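Local coordinates for endo-1,4-b-d-mannanase (Trichoderma reesei, PDB 1QNR), which probably cleaves beta-1,4-mannosidic linkages inside mannan chains, as an endo-acting mannanase of glycoside hydrolase family 5, at residues Arg54-Asn59 with Phe274-Ala279; Leu242-Trp247 with Ala288-Thr293; Gln281-Asn286 with Ser329-Cys334. All coordinates share one frame; numbering follows the deposited sequence.

How the contacts relate
From the N terminus, the chain first reaches 54-59, which starts at the last residue of barrel strand 52-54, and contact 1 closes a loop of 214 residues when this piece meets 274-279 on strand 272-277. Contact 2 opens inside that loop, at 242-247, and closes beyond it at 288-293, so the two cross. Contact 3 begins at 281-286, after contact 1 has closed, and ends at 329-334; it therefore crosses contact 2 and follows contact 1 in series. Contact 1 spans the barrel interior, contact 2 joins a strand end to helix 283-295, and contact 3 ties that helix to helix 330-343. Glu276 OE1 and Tyr243 OH link contacts 1 and 2.

Contact 1. Residues Arg54-Asn59 with Phe274-Ala279; sequences RVWGFN and FEEYGA
Arg54 NH1 is gripped by Glu276 OE2 at 2.8 Å and, from outside the two segments, by Asn25 OD1. The pair lies within the TIM barrel of this family 5 hydrolase, where the end of strand 52-54 faces strand 272-277 across the interior. Glu276 OE2 sits near the edge of the guanidinium, 21° out of its plane, and accepts the N-H with its anti lone pair. Glu275 arrives differently: its carboxylate stacks over one face, the two planes 29° apart, with OE2 in a salt bridge to Arg54 NE at 3.1 Å and OE1 lying above the plane near NH2. The opposite face is covered by Trp56, whose CZ3 stands 3.6 Å above the guanidinium plane, so the cation is sandwiched between an indole rim and a carboxylate, which limits its rotation. With CG anti to the backbone N (chi1 -177°) and the chain extended to NE, Arg54 reaches inward and crosses both glutamates at about a right angle.

All three charged groups are buried, with further partners: His241 NE2 bonds Glu275 OE1, Tyr243 OH bonds Glu276 OE1, and Glu165 OE1 forms a second salt bridge with Arg54 NE. The side chain of Glu276 lies about 5 Å from a bound mannose, a placement consistent with the strand-end glutamate that acts as nucleophile in family 5. Its OE2 also approaches the edge of the Trp56 ring, 4.3 Å from CH2.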
loop_
_atom_site.group_PDB
_atom_site.type_symbol
_atom_site.label_atom_id
_atom_site.label_comp_id
_atom_site.label_asym_id
_atom_site.label_seq_id
_atom_site.Cartn_x
_atom_site.Cartn_y
_atom_site.Cartn_z
ATOM N N ARG A 54 3.520 -5.174 1.378
ATOM C CA ARG A 54 2.764 -3.946 1.790
ATOM C C ARG A 54 2.067 -4.250 3.110
ATOM O O ARG A 54 1.293 -5.242 3.204
ATOM C CB ARG A 54 1.857 -3.528 0.632
ATOM C CG ARG A 54 1.094 -2.200 0.960
ATOM C CD ARG A 54 0.633 -1.590 -0.391
ATOM N NE ARG A 54 -0.299 -0.440 -0.209
ATOM C CZ ARG A 54 -1.649 -0.559 -0.184
ATOM N NH1 ARG A 54 -2.233 -1.769 -0.235
ATOM N NH2 ARG A 54 -2.363 0.575 -0.161
ATOM N N VAL A 55 2.332 -3.450 4.163
ATOM C CA VAL A 55 1.773 -3.716 5.561
ATOM C C VAL A 55 1.095 -2.439 6.031
ATOM O O VAL A 55 1.530 -1.321 5.642
ATOM C CB VAL A 55 2.914 -4.177 6.514
ATOM C CG1 VAL A 55 3.605 -5.441 5.957
ATOM C CG2 VAL A 55 3.959 -3.086 6.802
ATOM N N TRP A 56 0.089 -2.546 6.933
ATOM C CA TRP A 56 -0.515 -1.253 7.437
ATOM C C TRP A 56 0.432 -0.544 8.403
ATOM O O TRP A 56 0.986 -1.115 9.353
ATOM C CB TRP A 56 -1.863 -1.517 8.128
ATOM C CG TRP A 56 -3.034 -1.778 7.186
ATOM C CD1 TRP A 56 -4.287 -2.078 7.669
ATOM C CD2 TRP A 56 -3.145 -1.710 5.740
ATOM N NE1 TRP A 56 -5.173 -2.147 6.613
ATOM C CE2 TRP A 56 -4.505 -1.959 5.427
ATOM C CE3 TRP A 56 -2.210 -1.483 4.687
ATOM C CZ2 TRP A 56 -5.016 -1.939 4.109
ATOM C CZ3 TRP A 56 -2.755 -1.496 3.365
ATOM C CH2 TRP A 56 -4.143 -1.733 3.045
ATOM N N GLY A 57 0.550 0.793 8.241
ATOM C CA GLY A 57 1.323 1.609 9.204
ATOM C C GLY A 57 0.444 2.394 10.153
ATOM O O GLY A 57 0.970 3.331 10.831
ATOM N N PHE A 58 -0.819 1.986 10.307
ATOM C CA PHE A 58 -1.809 2.630 11.136
ATOM C C PHE A 58 -2.666 1.591 11.868
ATOM O O PHE A 58 -2.809 0.448 11.435
ATOM C CB PHE A 58 -2.792 3.515 10.252
ATOM C CG PHE A 58 -3.434 2.747 9.085
ATOM C CD1 PHE A 58 -4.602 1.962 9.320
ATOM C CD2 PHE A 58 -2.886 2.768 7.815
ATOM C CE1 PHE A 58 -5.148 1.244 8.257
ATOM C CE2 PHE A 58 -3.455 2.067 6.735
ATOM C CZ PHE A 58 -4.593 1.296 6.972
ATOM N N ASN A 59 -3.222 2.083 13.013
ATOM C CA ASN A 59 -4.261 1.317 13.743
ATOM C C ASN A 59 -4.848 2.331 14.733
ATOM O O ASN A 59 -4.363 2.586 15.855
ATOM C CB ASN A 59 -3.632 0.063 14.444
ATOM C CG ASN A 59 -4.706 -0.858 14.996
ATOM O OD1 ASN A 59 -5.753 -0.395 15.454
ATOM N ND2 ASN A 59 -4.501 -2.192 15.008
ATOM N N PHE A 274 1.593 -1.831 -9.801
ATOM C CA PHE A 274 0.252 -2.454 -9.831
ATOM C C PHE A 274 0.058 -3.027 -8.400
ATOM O O PHE A 274 0.481 -4.176 -8.132
ATOM C CB PHE A 274 0.242 -3.500 -10.934
ATOM C CG PHE A 274 -0.968 -4.335 -11.209
ATOM C CD1 PHE A 274 -2.229 -3.894 -10.784
ATOM C CD2 PHE A 274 -0.877 -5.535 -11.918
ATOM C CE1 PHE A 274 -3.352 -4.678 -11.123
ATOM C CE2 PHE A 274 -1.980 -6.335 -12.228
ATOM C CZ PHE A 274 -3.231 -5.867 -11.837
ATOM N N GLU A 275 -0.427 -2.198 -7.480
ATOM C CA GLU A 275 -0.221 -2.398 -6.028
ATOM C C GLU A 275 -1.240 -3.277 -5.320
ATOM O O GLU A 275 -0.912 -3.789 -4.235
ATOM C CB GLU A 275 -0.194 -0.983 -5.386
ATOM C CG GLU A 275 0.066 -0.963 -3.869
ATOM C CD GLU A 275 0.074 0.457 -3.303
ATOM O OE1 GLU A 275 -0.955 1.160 -3.373
ATOM O OE2 GLU A 275 1.158 0.796 -2.686
ATOM N N GLU A 276 -2.443 -3.452 -5.893
ATOM C CA GLU A 276 -3.417 -4.411 -5.376
ATOM C C GLU A 276 -4.231 -4.977 -6.524
ATOM O O GLU A 276 -4.575 -4.172 -7.430
ATOM C CB GLU A 276 -4.445 -3.814 -4.393
ATOM C CG GLU A 276 -3.930 -3.211 -3.073
ATOM C CD GLU A 276 -5.041 -2.745 -2.197
ATOM O OE1 GLU A 276 -6.250 -3.075 -2.459
ATOM O OE2 GLU A 276 -4.838 -1.993 -1.205
ATOM N N TYR A 277 -4.631 -6.240 -6.479
ATOM C CA TYR A 277 -5.592 -6.764 -7.478
ATOM C C TYR A 277 -6.161 -8.093 -6.965
ATOM O O TYR A 277 -5.493 -8.830 -6.231
ATOM C CB TYR A 277 -4.947 -6.960 -8.858
ATOM C CG TYR A 277 -3.717 -7.828 -8.904
ATOM C CD1 TYR A 277 -3.734 -9.226 -9.078
ATOM C CD2 TYR A 277 -2.417 -7.268 -8.809
ATOM C CE1 TYR A 277 -2.590 -9.990 -9.154
ATOM C CE2 TYR A 277 -1.266 -8.024 -8.880
ATOM C CZ TYR A 277 -1.321 -9.404 -9.039
ATOM O OH TYR A 277 -0.168 -10.191 -9.101
ATOM N N GLY A 278 -7.372 -8.416 -7.438
ATOM C CA GLY A 278 -7.922 -9.751 -7.114
ATOM C C GLY A 278 -9.174 -9.983 -7.957
ATOM O O GLY A 278 -9.887 -9.024 -8.323
ATOM N N ALA A 279 -9.488 -11.259 -8.141
ATOM C CA ALA A 279 -10.759 -11.714 -8.774
ATOM C C ALA A 279 -11.414 -12.682 -7.816
ATOM O O ALA A 279 -10.775 -13.653 -7.396
ATOM C CB ALA A 279 -10.453 -12.388 -10.115
#

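Contact 2. Residues Leu242-Trp247 with Ala288-Thr293; sequences LYPDSW and APWQTT. With BMA (beta-D-mannopyranose), chain B; BMA (beta-D-mannopyranose), chain C.
Leu242 CD2 sits squarely over the six-membered ring of Trp290, 3.7 Å from its centroid and 9° off the ring normal, a CH-pi contact. It joins the end of strand 238-242 in the TIM barrel to helix 283-295 outside it. The leucine CG, anti to the backbone N (chi1 170°), carries CD2 onto the indole. Beside the leucine, the Pro244 ring packs against the benzo end of the same indole, with CD 3.8 Å from Trp290 CH2 and CG 3.9 Å from Trp290 CZ2. Both approach from the direction opposite to that of the tryptophan.

In the next shell, Trp290 NE1 is hydrogen-bonded to Tyr251 O, which helps to set the turn of the indole, while Phe274 and Tyr277 of strand 272-277 also touch it. Leu242 is backed by Trp253 and Trp257 of helix 253-267. An alanine in place of Trp290 would probably open a gap under Leu242 CD2 and Pro244, and leave Tyr251 O without its indole donor.

Further out, Tyr243 occupies the N-cap position of the short helix 244-247, and its carbonyl oxygen lies 3.2 Å above the Trp247 ring plane. That helix presents Trp247 to two linked mannose units, which also bond Arg171, Glu169 and Glu205. Trp247 NE1 gives its hydrogen to O6 of the chain B mannose at 3.0 Å, and more weakly, at 3.2 Å, to O3 of the chain C mannose at the edge of the indole.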
loop_
_atom_site.group_PDB
_atom_site.type_symbol
_atom_site.label_atom_id
_atom_site.label_comp_id
_atom_site.label_asym_id
_atom_site.label_seq_id
_atom_site.Cartn_x
_atom_site.Cartn_y
_atom_site.Cartn_z
ATOM N N LEU A 242 -6.968 -2.871 -8.621
ATOM C CA LEU A 242 -7.890 -3.386 -9.673
ATOM C C LEU A 242 -8.835 -4.432 -9.019
ATOM O O LEU A 242 -8.428 -5.524 -8.589
ATOM C CB LEU A 242 -7.144 -4.069 -10.798
ATOM C CG LEU A 242 -7.946 -4.862 -11.867
ATOM C CD1 LEU A 242 -8.938 -3.913 -12.595
ATOM C CD2 LEU A 242 -6.980 -5.499 -12.896
ATOM N N TYR A 243 -10.148 -4.096 -9.046
ATOM C CA TYR A 243 -11.179 -4.989 -8.484
ATOM C C TYR A 243 -12.472 -4.948 -9.302
ATOM O O TYR A 243 -13.437 -4.273 -8.947
ATOM C CB TYR A 243 -11.502 -4.577 -7.030
ATOM C CG TYR A 243 -10.335 -4.825 -6.022
ATOM C CD1 TYR A 243 -10.085 -6.094 -5.554
ATOM C CD2 TYR A 243 -9.557 -3.754 -5.638
ATOM C CE1 TYR A 243 -9.024 -6.303 -4.660
ATOM C CE2 TYR A 243 -8.458 -3.935 -4.786
ATOM C CZ TYR A 243 -8.249 -5.189 -4.280
ATOM O OH TYR A 243 -7.248 -5.441 -3.325
ATOM N N PRO A 244 -12.454 -5.678 -10.436
ATOM C CA PRO A 244 -13.668 -5.715 -11.307
ATOM C C PRO A 244 -14.940 -6.128 -10.558
ATOM O O PRO A 244 -16.025 -5.548 -10.872
ATOM C CB PRO A 244 -13.285 -6.730 -12.369
ATOM C CG PRO A 244 -11.772 -6.645 -12.462
ATOM C CD PRO A 244 -11.369 -6.499 -10.985
ATOM N N ASP A 245 -14.883 -7.040 -9.588
ATOM C CA ASP A 245 -16.102 -7.403 -8.833
ATOM C C ASP A 245 -16.702 -6.274 -8.041
ATOM O O ASP A 245 -17.921 -6.313 -7.830
ATOM C CB ASP A 245 -15.840 -8.554 -7.828
ATOM C CG ASP A 245 -15.311 -9.813 -8.472
ATOM O OD1 ASP A 245 -16.068 -10.360 -9.266
ATOM O OD2 ASP A 245 -14.151 -10.173 -8.186
ATOM N N SER A 246 -15.957 -5.297 -7.555
ATOM C CA SER A 246 -16.512 -4.202 -6.782
ATOM C C SER A 246 -16.859 -3.045 -7.720
ATOM O O SER A 246 -17.616 -2.124 -7.336
ATOM C CB SER A 246 -15.437 -3.565 -5.838
ATOM O OG SER A 246 -15.166 -4.483 -4.801
ATOM N N TRP A 247 -16.247 -3.062 -8.928
ATOM C CA TRP A 247 -16.391 -1.864 -9.775
ATOM C C TRP A 247 -17.391 -2.037 -10.936
ATOM O O TRP A 247 -17.604 -1.109 -11.740
ATOM C CB TRP A 247 -15.002 -1.538 -10.391
ATOM C CG TRP A 247 -13.981 -1.100 -9.356
ATOM C CD1 TRP A 247 -14.216 -0.779 -8.028
ATOM C CD2 TRP A 247 -12.593 -0.821 -9.583
ATOM N NE1 TRP A 247 -13.026 -0.355 -7.410
ATOM C CE2 TRP A 247 -12.030 -0.401 -8.354
ATOM C CE3 TRP A 247 -11.754 -0.974 -10.712
ATOM C CZ2 TRP A 247 -10.654 -0.082 -8.234
ATOM C CZ3 TRP A 247 -10.406 -0.600 -10.612
ATOM C CH2 TRP A 247 -9.896 -0.169 -9.379
ATOM N N ALA A 288 -4.028 -14.529 -13.879
ATOM C CA ALA A 288 -2.787 -14.833 -14.621
ATOM C C ALA A 288 -2.580 -13.918 -15.821
ATOM O O ALA A 288 -1.462 -13.415 -16.087
ATOM C CB ALA A 288 -2.759 -16.350 -14.976
ATOM N N PRO A 289 -3.596 -13.642 -16.674
ATOM C CA PRO A 289 -3.419 -12.709 -17.793
ATOM C C PRO A 289 -3.027 -11.283 -17.367
ATOM O O PRO A 289 -2.231 -10.610 -18.063
ATOM C CB PRO A 289 -4.777 -12.760 -18.527
ATOM C CG PRO A 289 -5.407 -14.046 -18.121
ATOM C CD PRO A 289 -4.934 -14.314 -16.686
ATOM N N TRP A 290 -3.537 -10.850 -16.196
ATOM C CA TRP A 290 -3.135 -9.530 -15.674
ATOM C C TRP A 290 -1.636 -9.436 -15.317
ATOM O O TRP A 290 -0.981 -8.450 -15.610
ATOM C CB TRP A 290 -3.959 -9.158 -14.437
ATOM C CG TRP A 290 -5.456 -9.115 -14.564
ATOM C CD1 TRP A 290 -6.239 -9.005 -15.728
ATOM C CD2 TRP A 290 -6.391 -9.137 -13.507
ATOM N NE1 TRP A 290 -7.559 -9.012 -15.429
ATOM C CE2 TRP A 290 -7.712 -9.061 -14.039
ATOM C CE3 TRP A 290 -6.280 -9.156 -12.079
ATOM C CZ2 TRP A 290 -8.861 -9.080 -13.261
ATOM C CZ3 TRP A 290 -7.412 -9.144 -11.295
ATOM C CH2 TRP A 290 -8.713 -9.081 -11.876
ATOM N N GLN A 291 -1.149 -10.527 -14.708
ATOM C CA GLN A 291 0.286 -10.570 -14.328
ATOM C C GLN A 291 1.109 -10.574 -15.616
ATOM O O GLN A 291 2.107 -9.834 -15.641
ATOM C CB GLN A 291 0.534 -11.893 -13.552
ATOM C CG GLN A 291 -0.198 -11.917 -12.212
ATOM C CD GLN A 291 0.176 -13.155 -11.401
ATOM O OE1 GLN A 291 0.352 -14.271 -11.999
ATOM N NE2 GLN A 291 0.232 -12.976 -10.088
ATOM N N THR A 292 0.677 -11.303 -16.675
ATOM C CA THR A 292 1.469 -11.236 -17.915
ATOM C C THR A 292 1.402 -9.867 -18.567
ATOM O O THR A 292 2.448 -9.349 -19.062
ATOM C CB THR A 292 0.907 -12.303 -18.899
ATOM O OG1 THR A 292 1.198 -13.594 -18.330
ATOM C CG2 THR A 292 1.560 -12.185 -20.283
ATOM N N THR A 293 0.246 -9.214 -18.594
ATOM C CA THR A 293 0.169 -7.852 -19.127
ATOM C C THR A 293 1.112 -6.915 -18.383
ATOM O O THR A 293 1.866 -6.124 -18.991
ATOM C CB THR A 293 -1.295 -7.386 -19.126
ATOM O OG1 THR A 293 -2.120 -8.252 -19.945
ATOM C CG2 THR A 293 -1.469 -5.942 -19.587
HETATM C C1 BMA B . -14.750 0.130 -1.774
HETATM C C2 BMA B . -14.734 -0.543 -0.380
HETATM C C3 BMA B . -13.295 -0.707 0.113
HETATM C C4 BMA B . -12.429 -1.343 -0.967
HETATM C C5 BMA B . -12.548 -0.648 -2.325
HETATM C C6 BMA B . -11.932 -1.518 -3.480
HETATM O O2 BMA B . -15.346 -1.840 -0.444
HETATM O O3 BMA B . -13.198 -1.433 1.309
HETATM O O4 BMA B . -11.075 -1.328 -0.488
HETATM O O5 BMA B . -13.973 -0.661 -2.728
HETATM O O6 BMA B . -12.019 -0.595 -4.573
HETATM C C1 BMA C . -18.374 1.752 -5.304
HETATM C C2 BMA C . -16.931 1.345 -5.669
HETATM C C3 BMA C . -16.318 0.388 -4.620
HETATM C C4 BMA C . -16.458 0.995 -3.221
HETATM C C5 BMA C . -17.947 1.385 -2.943
HETATM C C6 BMA C . -18.280 1.834 -1.543
HETATM O O1 BMA C . -18.833 2.734 -6.232
HETATM O O2 BMA C . -16.113 2.521 -5.784
HETATM O O3 BMA C . -14.904 0.306 -4.941
HETATM O O4 BMA C . -16.095 0.107 -2.192
HETATM O O5 BMA C . -18.299 2.380 -3.970
HETATM O O6 BMA C . -17.942 3.170 -1.188
#

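Contact 3. Residues Gln281-Asn286 with Ser329-Cys334; sequences QNPCTN and SSNWQC. With SO4 (sulfate ion), chain D.
Cys284 and Cys334 are joined covalently, SG to SG at 2.1 Å, in a disulfide that ties the first turn of helix 283-295 to a point just past the first turn of helix 330-343 at the protein surface. Its chi3 of 87° is close to the relaxed right angle, and in both cysteines SG is anti to the backbone N (chi1 177° and 178°), which carries each sulfur out of its own helix toward the other.

The non-covalent packing between the segments is slight. Asn331 lays its amide beside the bridge: OD1 lies 3.7 Å from Pro283 CG, the two side chains crossing at about a right angle, and ND2 lies 4.0 Å from Cys284 CB.

Hydrogen bonds serve each helix start separately. Ser329 is a true N-cap, its OG accepting from Trp332 N at 3.1 Å, and Trp326 O is a further partner of that hydroxyl. At the other helix, Asn282 occupies the N-cap position without a side-chain capping bond. Here a sulfate ion, probably from the crystallisation liquor, meets the first turn. Asn282 ND2 points almost straight at sulfate O2 (2.7 Å), Cys284 N donates to O1 at 3.1 Å, and O4 takes two bonds, from Thr285 N at 2.9 Å and from Thr285 OG1 at 2.8 Å.

The anion engages backbone N-H groups of the opening turn, and its charge is likely to be stabilised by the positive end of the helix dipole. With no hydrogen bond passing between the segments, the sulfur bridge is the principal link, and its reduction would probably leave little beyond the packing of Asn331.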
loop_
_atom_site.group_PDB
_atom_site.type_symbol
_atom_site.label_atom_id
_atom_site.label_comp_id
_atom_site.label_asym_id
_atom_site.label_seq_id
_atom_site.Cartn_x
_atom_site.Cartn_y
_atom_site.Cartn_z
ATOM N N GLN A 281 -13.938 -14.804 -8.442
ATOM C CA GLN A 281 -14.175 -16.140 -9.054
ATOM C C GLN A 281 -12.966 -16.571 -9.865
ATOM O O GLN A 281 -12.309 -15.765 -10.566
ATOM C CB GLN A 281 -15.452 -16.053 -9.932
ATOM C CG GLN A 281 -16.644 -15.302 -9.331
ATOM C CD GLN A 281 -17.274 -15.924 -8.096
ATOM O OE1 GLN A 281 -17.615 -15.458 -6.998
ATOM N NE2 GLN A 281 -17.491 -17.229 -8.375
ATOM N N ASN A 282 -12.560 -17.864 -9.800
ATOM C CA ASN A 282 -11.490 -18.446 -10.567
ATOM C C ASN A 282 -10.252 -17.543 -10.708
ATOM O O ASN A 282 -9.809 -17.179 -11.809
ATOM C CB ASN A 282 -12.039 -18.768 -11.979
ATOM C CG ASN A 282 -13.322 -19.634 -11.924
ATOM O OD1 ASN A 282 -14.392 -19.043 -12.233
ATOM N ND2 ASN A 282 -13.108 -20.837 -11.411
ATOM N N PRO A 283 -9.582 -17.293 -9.598
ATOM C CA PRO A 283 -8.430 -16.375 -9.615
ATOM C C PRO A 283 -7.272 -16.854 -10.448
ATOM O O PRO A 283 -6.593 -16.039 -11.117
ATOM C CB PRO A 283 -8.130 -16.118 -8.127
ATOM C CG PRO A 283 -8.635 -17.407 -7.483
ATOM C CD PRO A 283 -9.956 -17.634 -8.206
ATOM N N CYS A 284 -7.001 -18.174 -10.512
ATOM C CA CYS A 284 -5.889 -18.594 -11.379
ATOM C C CYS A 284 -6.121 -18.285 -12.857
ATOM O O CYS A 284 -5.266 -17.729 -13.557
ATOM C CB CYS A 284 -5.614 -20.110 -11.210
ATOM S SG CYS A 284 -4.341 -20.833 -12.235
ATOM N N THR A 285 -7.347 -18.584 -13.329
ATOM C CA THR A 285 -7.735 -18.299 -14.695
ATOM C C THR A 285 -7.794 -16.794 -14.967
ATOM O O THR A 285 -7.305 -16.380 -16.051
ATOM C CB THR A 285 -9.119 -18.898 -15.019
ATOM O OG1 THR A 285 -9.026 -20.359 -14.882
ATOM C CG2 THR A 285 -9.630 -18.644 -16.426
ATOM N N ASN A 286 -8.417 -16.017 -14.078
ATOM C CA ASN A 286 -8.652 -14.597 -14.381
ATOM C C ASN A 286 -7.546 -13.611 -14.029
ATOM O O ASN A 286 -7.439 -12.607 -14.740
ATOM C CB ASN A 286 -9.962 -14.177 -13.650
ATOM C CG ASN A 286 -11.145 -14.923 -14.269
ATOM O OD1 ASN A 286 -11.221 -15.039 -15.492
ATOM N ND2 ASN A 286 -11.988 -15.421 -13.398
ATOM N N SER A 329 -0.629 -23.479 -1.550
ATOM C CA SER A 329 -1.822 -23.970 -2.234
ATOM C C SER A 329 -1.613 -24.038 -3.730
ATOM O O SER A 329 -0.624 -23.554 -4.313
ATOM C CB SER A 329 -2.985 -23.050 -1.877
ATOM O OG SER A 329 -2.872 -21.739 -2.529
ATOM N N SER A 330 -2.631 -24.623 -4.437
ATOM C CA SER A 330 -2.591 -24.625 -5.884
ATOM C C SER A 330 -2.643 -23.200 -6.458
ATOM O O SER A 330 -2.019 -22.928 -7.506
ATOM C CB SER A 330 -3.758 -25.445 -6.475
ATOM O OG SER A 330 -5.007 -25.092 -6.049
ATOM N N ASN A 331 -3.361 -22.244 -5.852
ATOM C CA ASN A 331 -3.354 -20.876 -6.329
ATOM C C ASN A 331 -1.988 -20.231 -6.031
ATOM O O ASN A 331 -1.590 -19.369 -6.847
ATOM C CB ASN A 331 -4.473 -20.072 -5.648
ATOM C CG ASN A 331 -5.902 -20.371 -6.141
ATOM O OD1 ASN A 331 -6.904 -20.022 -5.429
ATOM N ND2 ASN A 331 -5.962 -20.951 -7.315
ATOM N N TRP A 332 -1.273 -20.585 -4.977
ATOM C CA TRP A 332 0.125 -20.105 -4.804
ATOM C C TRP A 332 0.954 -20.603 -5.964
ATOM O O TRP A 332 1.820 -19.874 -6.468
ATOM C CB TRP A 332 0.624 -20.532 -3.411
ATOM C CG TRP A 332 2.100 -20.375 -3.185
ATOM C CD1 TRP A 332 2.760 -19.309 -2.633
ATOM C CD2 TRP A 332 3.160 -21.315 -3.512
ATOM N NE1 TRP A 332 4.139 -19.496 -2.622
ATOM C CE2 TRP A 332 4.379 -20.750 -3.131
ATOM C CE3 TRP A 332 3.122 -22.630 -4.040
ATOM C CZ2 TRP A 332 5.635 -21.362 -3.325
ATOM C CZ3 TRP A 332 4.352 -23.264 -4.190
ATOM C CH2 TRP A 332 5.551 -22.663 -3.834
ATOM N N GLN A 333 0.817 -21.887 -6.394
ATOM C CA GLN A 333 1.641 -22.369 -7.530
ATOM C C GLN A 333 1.319 -21.508 -8.740
ATOM O O GLN A 333 2.261 -21.107 -9.459
ATOM C CB GLN A 333 1.352 -23.874 -7.799
ATOM C CG GLN A 333 1.727 -24.682 -9.043
ATOM C CD GLN A 333 1.199 -26.013 -9.513
ATOM O OE1 GLN A 333 1.598 -26.719 -10.535
ATOM N NE2 GLN A 333 0.145 -26.694 -8.967
ATOM N N CYS A 334 0.064 -21.300 -9.040
ATOM C CA CYS A 334 -0.359 -20.580 -10.247
ATOM C C CYS A 334 0.011 -19.069 -10.313
ATOM O O CYS A 334 0.486 -18.581 -11.344
ATOM C CB CYS A 334 -1.864 -20.677 -10.413
ATOM S SG CYS A 334 -2.572 -19.810 -11.826
HETATM S S SO4 D . -9.302 -21.285 -10.937
HETATM O O1 SO4 D . -8.696 -20.570 -9.675
HETATM O O2 SO4 D . -10.688 -21.746 -10.640
HETATM O O3 SO4 D . -8.465 -22.493 -11.260
HETATM O O4 SO4 D . -9.267 -20.413 -12.132
#